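Local coordinates for extracellular endo-alpha-(1->5)-L-arabinanase 1 (Bacillus subtilis, PDB 1UV4), which cleaves the internal alpha-(1->5) linkages of linear arabinan and of branched sugar beet arabinan, a step in breaking down the plant cell wall, at residues 88-93 with 130-135; 256-261 with 284-289; 18-23 with 108-113. All blocks are in the same frame, centred on the assembly; numbering follows the deposited sequence.

Overall arrangement
The chain is a five-bladed beta-propeller of the GH43 family, and the three contacts are spread round it with their centres about 23 Å from one another. Contacts 3 and 1 alternate along the sequence, because both use the blade that begins with strand 74-81: contact 3 ties it to the blade that begins with strand 16-20, contact 1 to the chain entering the blade that starts at 135-138. Contact 2 follows later and lies within the last blade, which strand 4-8 completes. Contacts 1 and 2, on opposite sides of the chain's centre, meet at a calcium near the centre, which E135 and D257 both bind; contact 3 stays near the surface, joining blades away from that site.

Contact 1 (88-93 with 130-135); sequences YYSVSS and NAIDPE. With CA (calcium ion), chain D.
S90 and P134 make the dense heart of this contact between strand 84-91 and the loop that leads into strand 135-138. The S90 hydroxyl, turned beside its own backbone N (chi1 -40°), accepts a nearly straight hydrogen bond from D133 N (OG to N 3.1 Å, N-H...O angle 162°). It donates in turn to W74 O, so this buried oxygen is held between the loop backbone and that of strand 74-81. P134 lies alongside: its CD is 3.4 Å from S90 OG, and its CB approaches CB of Y88 at 3.6 Å, while the Y88 ring leads away, its OH hydrogen-bonded to M165 O. I132 CG2 packs more lightly, 3.9 Å from S92 CB. Beyond I132 water takes over. One molecule bridges the gap, 2.7 Å from S92 OG and accepting from N130 ND2 at 3.0 Å, and S99 OG is hydrogen-bonded to S92 OG and N130 OD1. The bond at D133 N ties down the backbone two residues before E135, whose OE1 binds calcium at 2.4 Å, and at the end of residues 130-133, which probably bind substrate. This is consistent with the inferred role of D133 in orienting the neighbouring proton donor E185.

Contact 2 (256-261 with 284-289); sequences QDIVNG and LNWSSG. With CA (calcium ion), chain D; EDO (1,2-ethanediol), chain G.
W286 reaches the turn that follows strand 250-259 and gives its indole N-H to the carbonyl of G261. NE1 and O are 2.8 Å apart with an N-H...O angle of 154°, and the acceptor lies only 8° out of the ring plane, so it meets the indole edge close to its plane, though the bond is somewhat bent. On the six-membered ring of the same indole, CH2 meets CD1 of I258 at 4.2 Å, again near the plane. Together the two contacts set one edge of the ring, from NE1 to CH2, against G261 and I258. L284 covers part of one face: its CG lies 4.0 Å from the ring plane, offset toward the rim, and its CD2 touches CG1 of I258 at 4.0 Å, the two side chains crossing at about a right angle.

Several features position this first shell. W286 CG sits beside the backbone N, which turns the indole toward G261 and I258. Just before it, N285 forms an Asx turn, its OD1 accepting from S287 N at 2.6 Å and from the S287 hydroxyl, and a type I turn runs on from W286 to G289. G261 has backbone angles at which a side chain would collide with the carbonyl O of N260. On the strand, D257 chelates the calcium through OD1 at 2.3 Å and OD2, with T16 and T188 hydrogen-bonded to its carboxylate, while a calcium-bound water donates to I258 O at 2.9 Å.

Farther out, W286 packs on T190 and Q192 of strand 184-192 and its ring meets that of Y197, while L284 touches M199. The contact thus lies where the last blade, with 250-259 outermost next to 263-270, faces strands 184-192 and 195-203 of the preceding blade.

Contact 3 (18-23 with 108-113); sequences IKEGSS and SISSGG
I18 lays its CG2 methyl over CD1 of I109, a tight carbon contact of 3.4 Å in which the two side chains meet at a slant, with I78 and Y85 also packed against the pair. Two residues farther along the strand, E20 reaches out with its chain fully extended: CG lies anti to the backbone N (chi1 177°) and CD continues the line (chi2 -176°). The carboxylate at its end grips two successive backbone N-H groups. I109 N donates to OE2 at 2.8 Å and S110 N to OE1 at 3.0 Å, each carboxylate oxygen accepting through its syn lone pair, so both are engaged and the group is held against rotation. S110 CB lies 3.3 Å from OE1, and Y85 adds a weak hydrogen bond to OE2. In the beta-propeller this joins two adjacent blades: E20 opens the type II' turn, E20 to S23, of the hairpin between strands 16-20 and 23-29, while residues 108-113 connect strands 99-106 and 115-123 of the next. That connection is shaped locally by an ST motif, S108 OG accepting from S111 N at 3.1 Å, and residues 109-111 adopt helical backbone angles that leave the amides of I109 and S110 facing the glutamate.

Contact 1 (88-93 with 130-135)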
loop_
_atom_site.group_PDB
_atom_site.type_symbol
_atom_site.label_atom_id
_atom_site.label_comp_id
_atom_site.label_asym_id
_atom_site.label_seq_id
_atom_site.Cartn_x
_atom_site.Cartn_y
_atom_site.Cartn_z
ATOM N N TYR A 88 8.607 -3.120 -3.224
ATOM C CA TYR A 88 8.014 -4.233 -2.488
ATOM C C TYR A 88 6.699 -4.576 -3.215
ATOM O O TYR A 88 6.009 -3.689 -3.737
ATOM C CB TYR A 88 7.754 -3.881 -1.029
ATOM C CG TYR A 88 9.027 -3.699 -0.223
ATOM C CD1 TYR A 88 9.692 -2.488 -0.188
ATOM C CD2 TYR A 88 9.571 -4.732 0.502
ATOM C CE1 TYR A 88 10.858 -2.319 0.529
ATOM C CE2 TYR A 88 10.725 -4.551 1.246
ATOM C CZ TYR A 88 11.390 -3.366 1.226
ATOM O OH TYR A 88 12.518 -3.215 1.947
ATOM N N TYR A 89 6.296 -5.833 -3.227
ATOM C CA TYR A 89 5.077 -6.230 -3.940
ATOM C C TYR A 89 4.555 -7.525 -3.303
ATOM O O TYR A 89 5.281 -8.196 -2.573
ATOM C CB TYR A 89 5.360 -6.389 -5.446
ATOM C CG TYR A 89 6.368 -7.461 -5.685
ATOM C CD1 TYR A 89 7.728 -7.189 -5.653
ATOM C CD2 TYR A 89 5.980 -8.776 -5.861
ATOM C CE1 TYR A 89 8.653 -8.185 -5.799
ATOM C CE2 TYR A 89 6.862 -9.755 -6.007
ATOM C CZ TYR A 89 8.227 -9.487 -5.978
ATOM O OH TYR A 89 9.152 -10.515 -6.137
ATOM N N SER A 90 3.342 -7.924 -3.686
ATOM C CA SER A 90 2.663 -9.055 -3.056
ATOM C C SER A 90 2.432 -10.169 -4.072
ATOM O O SER A 90 2.026 -9.918 -5.222
ATOM C CB SER A 90 1.273 -8.670 -2.495
ATOM O OG SER A 90 1.288 -7.408 -1.885
ATOM N N VAL A 91 2.697 -11.414 -3.654
ATOM C CA VAL A 91 2.387 -12.597 -4.427
ATOM C C VAL A 91 1.328 -13.380 -3.633
ATOM O O VAL A 91 1.578 -13.729 -2.509
ATOM C CB VAL A 91 3.658 -13.473 -4.557
ATOM C CG1 VAL A 91 3.350 -14.734 -5.306
ATOM C CG2 VAL A 91 4.796 -12.685 -5.179
ATOM N N SER A 92 0.164 -13.633 -4.209
ATOM C CA SER A 92 -0.896 -14.260 -3.414
ATOM C C SER A 92 -1.946 -14.820 -4.335
ATOM O O SER A 92 -1.769 -14.895 -5.550
ATOM C CB SER A 92 -1.456 -13.169 -2.489
ATOM O OG SER A 92 -2.401 -13.675 -1.566
ATOM N N SER A 93 -3.034 -15.333 -3.744
ATOM C CA SER A 93 -4.239 -15.729 -4.484
ATOM C C SER A 93 -5.459 -15.200 -3.731
ATOM O O SER A 93 -5.429 -15.057 -2.519
ATOM C CB SER A 93 -4.327 -17.240 -4.672
ATOM O OG SER A 93 -4.379 -17.918 -3.460
ATOM N N ASN A 130 -1.777 -11.821 6.956
ATOM C CA ASN A 130 -1.598 -12.034 5.516
ATOM C C ASN A 130 -0.475 -11.128 5.035
ATOM O O ASN A 130 -0.536 -9.906 5.167
ATOM C CB ASN A 130 -2.890 -11.717 4.770
ATOM C CG ASN A 130 -2.848 -12.123 3.318
ATOM O OD1 ASN A 130 -1.969 -12.863 2.881
ATOM N ND2 ASN A 130 -3.900 -11.735 2.559
ATOM N N ALA A 131 0.556 -11.744 4.464
ATOM C CA ALA A 131 1.726 -11.012 3.968
ATOM C C ALA A 131 1.501 -10.445 2.570
ATOM O O ALA A 131 2.064 -10.910 1.577
ATOM C CB ALA A 131 2.982 -11.910 3.950
ATOM N N ILE A 132 0.657 -9.420 2.556
ATOM C CA ILE A 132 0.425 -8.591 1.399
ATOM C C ILE A 132 0.378 -7.115 1.798
ATOM O O ILE A 132 0.359 -6.742 2.966
ATOM C CB ILE A 132 -0.867 -9.007 0.635
ATOM C CG1 ILE A 132 -2.124 -8.619 1.392
ATOM C CG2 ILE A 132 -0.862 -10.488 0.311
ATOM C CD1 ILE A 132 -3.392 -8.781 0.630
ATOM N N ASP A 133 0.336 -6.277 0.783
ATOM C CA ASP A 133 0.148 -4.840 0.932
ATOM C C ASP A 133 1.306 -4.138 1.658
ATOM O O ASP A 133 1.103 -3.425 2.646
ATOM C CB ASP A 133 -1.167 -4.445 1.595
ATOM C CG ASP A 133 -2.370 -4.895 0.842
ATOM O OD1 ASP A 133 -2.316 -5.388 -0.317
ATOM O OD2 ASP A 133 -3.496 -4.778 1.399
ATOM N N PRO A 134 2.544 -4.331 1.166
ATOM C CA PRO A 134 3.710 -3.715 1.834
ATOM C C PRO A 134 3.761 -2.217 1.780
ATOM O O PRO A 134 3.298 -1.611 0.822
ATOM C CB PRO A 134 4.888 -4.262 1.037
ATOM C CG PRO A 134 4.305 -4.620 -0.334
ATOM C CD PRO A 134 2.933 -5.074 -0.051
ATOM N N GLU A 135 4.399 -1.636 2.783
ATOM C CA GLU A 135 4.651 -0.219 2.862
ATOM C C GLU A 135 6.022 -0.007 3.489
ATOM O O GLU A 135 6.229 -0.332 4.643
ATOM C CB GLU A 135 3.566 0.424 3.743
ATOM C CG GLU A 135 3.880 1.769 4.350
ATOM C CD GLU A 135 3.923 2.913 3.367
ATOM O OE1 GLU A 135 4.025 2.670 2.135
ATOM O OE2 GLU A 135 3.854 4.108 3.799
HETATM CA CA CA D . 4.321 4.015 0.139
HETATM O O HOH W 1 -4.574 -12.741 -0.170
HETATM O O HOH W 2 4.377 5.724 1.741
HETATM O O HOH W 3 6.638 3.571 0.776
HETATM O O HOH W 4 5.149 6.475 -0.723
HETATM O O HOH W 5 5.429 4.613 -1.814
#

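Contact 2 (256-261 with 284-289)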
loop_
_atom_site.group_PDB
_atom_site.type_symbol
_atom_site.label_atom_id
_atom_site.label_comp_id
_atom_site.label_asym_id
_atom_site.label_seq_id
_atom_site.Cartn_x
_atom_site.Cartn_y
_atom_site.Cartn_z
ATOM N N GLN A 256 -4.660 3.646 -0.271
ATOM C CA GLN A 256 -4.014 4.955 -0.224
ATOM C C GLN A 256 -2.535 4.864 0.071
ATOM O O GLN A 256 -2.047 3.947 0.754
ATOM C CB GLN A 256 -4.717 5.809 0.817
ATOM C CG GLN A 256 -4.402 5.420 2.284
ATOM C CD GLN A 256 -4.998 4.065 2.694
ATOM O OE1 GLN A 256 -6.139 3.771 2.348
ATOM N NE2 GLN A 256 -4.183 3.238 3.381
ATOM N N ASP A 257 -1.775 5.810 -0.498
ATOM C CA ASP A 257 -0.349 5.873 -0.245
ATOM C C ASP A 257 0.082 7.301 -0.173
ATOM O O ASP A 257 -0.435 8.156 -0.916
ATOM C CB ASP A 257 0.395 5.113 -1.352
ATOM C CG ASP A 257 1.766 4.735 -0.949
ATOM O OD1 ASP A 257 2.062 4.516 0.252
ATOM O OD2 ASP A 257 2.619 4.596 -1.783
ATOM N N ILE A 258 0.902 7.585 0.828
ATOM C CA ILE A 258 1.463 8.940 1.047
ATOM C C ILE A 258 2.717 9.042 0.235
ATOM O O ILE A 258 3.651 8.206 0.390
ATOM C CB ILE A 258 1.749 9.197 2.505
ATOM C CG1 ILE A 258 0.445 9.199 3.315
ATOM C CG2 ILE A 258 2.391 10.557 2.628
ATOM C CD1 ILE A 258 0.673 8.989 4.864
ATOM N N VAL A 259 2.758 10.040 -0.645
ATOM C CA VAL A 259 3.801 10.280 -1.589
ATOM C C VAL A 259 4.489 11.647 -1.234
ATOM O O VAL A 259 3.834 12.676 -1.043
ATOM C CB VAL A 259 3.212 10.165 -3.022
ATOM C CG1 VAL A 259 4.219 10.643 -4.023
ATOM C CG2 VAL A 259 2.765 8.734 -3.280
ATOM N N ASN A 260 5.816 11.658 -1.099
ATOM C CA ASN A 260 6.561 12.891 -0.755
ATOM C C ASN A 260 6.075 13.612 0.526
ATOM O O ASN A 260 6.289 14.811 0.706
ATOM C CB ASN A 260 6.525 13.899 -1.924
ATOM C CG ASN A 260 7.168 13.365 -3.206
ATOM O OD1 ASN A 260 7.562 12.194 -3.296
ATOM N ND2 ASN A 260 7.283 14.244 -4.208
ATOM N N GLY A 261 5.442 12.888 1.428
ATOM C CA GLY A 261 4.968 13.436 2.675
ATOM C C GLY A 261 3.653 14.199 2.584
ATOM O O GLY A 261 2.924 14.168 3.562
ATOM N N LEU A 284 -2.064 16.785 0.650
ATOM C CA LEU A 284 -2.253 16.416 2.054
ATOM C C LEU A 284 -1.650 17.505 2.910
ATOM O O LEU A 284 -0.508 17.946 2.670
ATOM C CB LEU A 284 -1.521 15.107 2.345
ATOM C CG LEU A 284 -1.990 14.122 3.393
ATOM C CD1 LEU A 284 -3.466 13.855 3.322
ATOM C CD2 LEU A 284 -1.158 12.858 3.206
ATOM N N ASN A 285 -2.445 17.982 3.866
ATOM C CA ASN A 285 -2.068 18.994 4.858
ATOM C C ASN A 285 -1.933 18.313 6.231
ATOM O O ASN A 285 -2.688 17.425 6.536
ATOM C CB ASN A 285 -3.192 20.062 4.844
ATOM C CG ASN A 285 -2.963 21.243 5.783
ATOM O OD1 ASN A 285 -2.245 21.159 6.759
ATOM N ND2 ASN A 285 -3.639 22.356 5.491
ATOM N N TRP A 286 -0.929 18.664 7.016
ATOM C CA TRP A 286 -0.784 18.137 8.382
ATOM C C TRP A 286 -0.880 19.194 9.438
ATOM O O TRP A 286 -0.622 18.906 10.615
ATOM C CB TRP A 286 0.584 17.483 8.568
ATOM C CG TRP A 286 0.868 16.430 7.581
ATOM C CD1 TRP A 286 1.526 16.570 6.389
ATOM C CD2 TRP A 286 0.511 15.053 7.684
ATOM N NE1 TRP A 286 1.583 15.362 5.746
ATOM C CE2 TRP A 286 0.975 14.411 6.524
ATOM C CE3 TRP A 286 -0.163 14.290 8.648
ATOM C CZ2 TRP A 286 0.805 13.060 6.301
ATOM C CZ3 TRP A 286 -0.333 12.951 8.416
ATOM C CH2 TRP A 286 0.138 12.345 7.260
ATOM N N SER A 287 -1.124 20.433 9.023
ATOM C CA SER A 287 -1.011 21.558 9.924
ATOM C C SER A 287 -1.922 21.462 11.157
ATOM O O SER A 287 -1.598 22.066 12.170
ATOM C CB SER A 287 -1.226 22.898 9.175
ATOM O OG SER A 287 -2.531 22.996 8.652
ATOM N N SER A 288 -3.016 20.693 11.090
ATOM C CA SER A 288 -3.928 20.544 12.246
ATOM C C SER A 288 -3.515 19.562 13.407
ATOM O O SER A 288 -4.123 19.529 14.487
ATOM C CB SER A 288 -5.272 20.093 11.712
ATOM O OG SER A 288 -5.207 18.734 11.317
ATOM N N GLY A 289 -2.469 18.790 13.187
ATOM C CA GLY A 289 -2.061 17.753 14.130
ATOM C C GLY A 289 -2.462 16.422 13.543
ATOM O O GLY A 289 -2.087 15.353 14.041
HETATM CA CA CA D . 4.321 4.015 0.139
HETATM C C1 EDO G . 7.535 7.243 -3.532
HETATM O O1 EDO G . 6.182 6.881 -3.605
HETATM C C2 EDO G . 7.689 8.611 -2.899
HETATM O O2 EDO G . 8.911 9.179 -3.304
HETATM O O HOH W 2 4.377 5.724 1.741
HETATM O O HOH W 4 5.149 6.475 -0.723
HETATM O O HOH W 3 6.638 3.571 0.776
HETATM O O HOH W 5 5.429 4.613 -1.814
#

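Contact 3 (18-23 with 108-113)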
loop_
_atom_site.group_PDB
_atom_site.type_symbol
_atom_site.label_atom_id
_atom_site.label_comp_id
_atom_site.label_asym_id
_atom_site.label_seq_id
_atom_site.Cartn_x
_atom_site.Cartn_y
_atom_site.Cartn_z
ATOM N N ILE A 18 5.691 7.748 -7.776
ATOM C CA ILE A 18 7.000 8.361 -7.544
ATOM C C ILE A 18 7.412 9.172 -8.782
ATOM O O ILE A 18 7.025 8.853 -9.876
ATOM C CB ILE A 18 8.036 7.296 -7.157
ATOM C CG1 ILE A 18 9.331 7.906 -6.605
ATOM C CG2 ILE A 18 8.275 6.309 -8.333
ATOM C CD1 ILE A 18 10.193 6.870 -5.854
ATOM N N LYS A 19 8.128 10.253 -8.573
ATOM C CA LYS A 19 8.672 11.098 -9.645
ATOM C C LYS A 19 10.034 10.572 -10.063
ATOM O O LYS A 19 10.866 10.251 -9.205
ATOM C CB LYS A 19 8.822 12.526 -9.123
ATOM C CG LYS A 19 9.177 13.570 -10.188
ATOM C CD LYS A 19 7.931 13.971 -10.931
ATOM C CE LYS A 19 8.222 14.749 -12.196
ATOM N NZ LYS A 19 8.994 16.032 -11.895
ATOM N N GLU A 20 10.289 10.515 -11.370
ATOM C CA GLU A 20 11.628 10.260 -11.897
ATOM C C GLU A 20 11.867 11.177 -13.094
ATOM O O GLU A 20 11.169 11.067 -14.109
ATOM C CB GLU A 20 11.841 8.836 -12.303
ATOM C CG GLU A 20 13.204 8.565 -12.910
ATOM C CD GLU A 20 13.282 7.141 -13.383
ATOM O OE1 GLU A 20 12.847 6.856 -14.510
ATOM O OE2 GLU A 20 13.689 6.291 -12.588
ATOM N N GLY A 21 12.734 12.162 -12.928
ATOM C CA GLY A 21 12.993 13.099 -13.990
ATOM C C GLY A 21 11.753 13.930 -14.282
ATOM O O GLY A 21 11.121 14.429 -13.351
ATOM N N SER A 22 11.378 14.081 -15.556
ATOM C CA SER A 22 10.235 14.916 -15.945
ATOM C C SER A 22 8.904 14.140 -15.928
ATOM O O SER A 22 7.886 14.704 -16.327
ATOM C CB SER A 22 10.457 15.516 -17.343
ATOM O OG SER A 22 10.517 14.478 -18.311
ATOM N N SER A 23 8.898 12.898 -15.443
ATOM C CA SER A 23 7.692 12.067 -15.408
ATOM C C SER A 23 7.319 11.592 -14.020
ATOM O O SER A 23 8.185 11.413 -13.160
ATOM C CB SER A 23 7.815 10.823 -16.286
ATOM O OG SER A 23 8.064 11.203 -17.615
ATOM N N SER A 108 16.646 2.748 -12.204
ATOM C CA SER A 108 15.835 3.521 -13.165
ATOM C C SER A 108 14.498 2.870 -13.496
ATOM O O SER A 108 14.438 1.782 -14.099
ATOM C CB SER A 108 16.610 3.749 -14.466
ATOM O OG SER A 108 15.775 4.315 -15.474
ATOM N N ILE A 109 13.413 3.549 -13.150
ATOM C CA ILE A 109 12.073 3.056 -13.487
ATOM C C ILE A 109 11.792 3.128 -14.995
ATOM O O ILE A 109 11.150 2.241 -15.537
ATOM C CB ILE A 109 10.993 3.845 -12.740
ATOM C CG1 ILE A 109 11.273 3.810 -11.243
ATOM C CG2 ILE A 109 9.622 3.286 -13.056
ATOM C CD1 ILE A 109 10.533 4.929 -10.476
ATOM N N SER A 110 12.253 4.195 -15.641
ATOM C CA SER A 110 12.021 4.384 -17.077
ATOM C C SER A 110 12.716 3.297 -17.907
ATOM O O SER A 110 12.217 2.918 -18.969
ATOM C CB SER A 110 12.426 5.801 -17.559
ATOM O OG SER A 110 13.817 5.956 -17.770
ATOM N N SER A 111 13.837 2.768 -17.395
ATOM C CA SER A 111 14.606 1.738 -18.117
ATOM C C SER A 111 13.891 0.383 -17.998
ATOM O O SER A 111 13.959 -0.440 -18.922
ATOM C CB SER A 111 16.074 1.669 -17.621
ATOM O OG SER A 111 16.216 0.804 -16.486
ATOM N N GLY A 112 13.190 0.165 -16.887
ATOM C CA GLY A 112 12.376 -1.027 -16.693
ATOM C C GLY A 112 13.159 -2.273 -16.292
ATOM O O GLY A 112 12.647 -3.383 -16.438
ATOM N N GLY A 113 14.398 -2.095 -15.836
ATOM C CA GLY A 113 15.237 -3.207 -15.409
ATOM C C GLY A 113 15.160 -3.339 -13.884
ATOM O O GLY A 113 15.415 -2.354 -13.163
#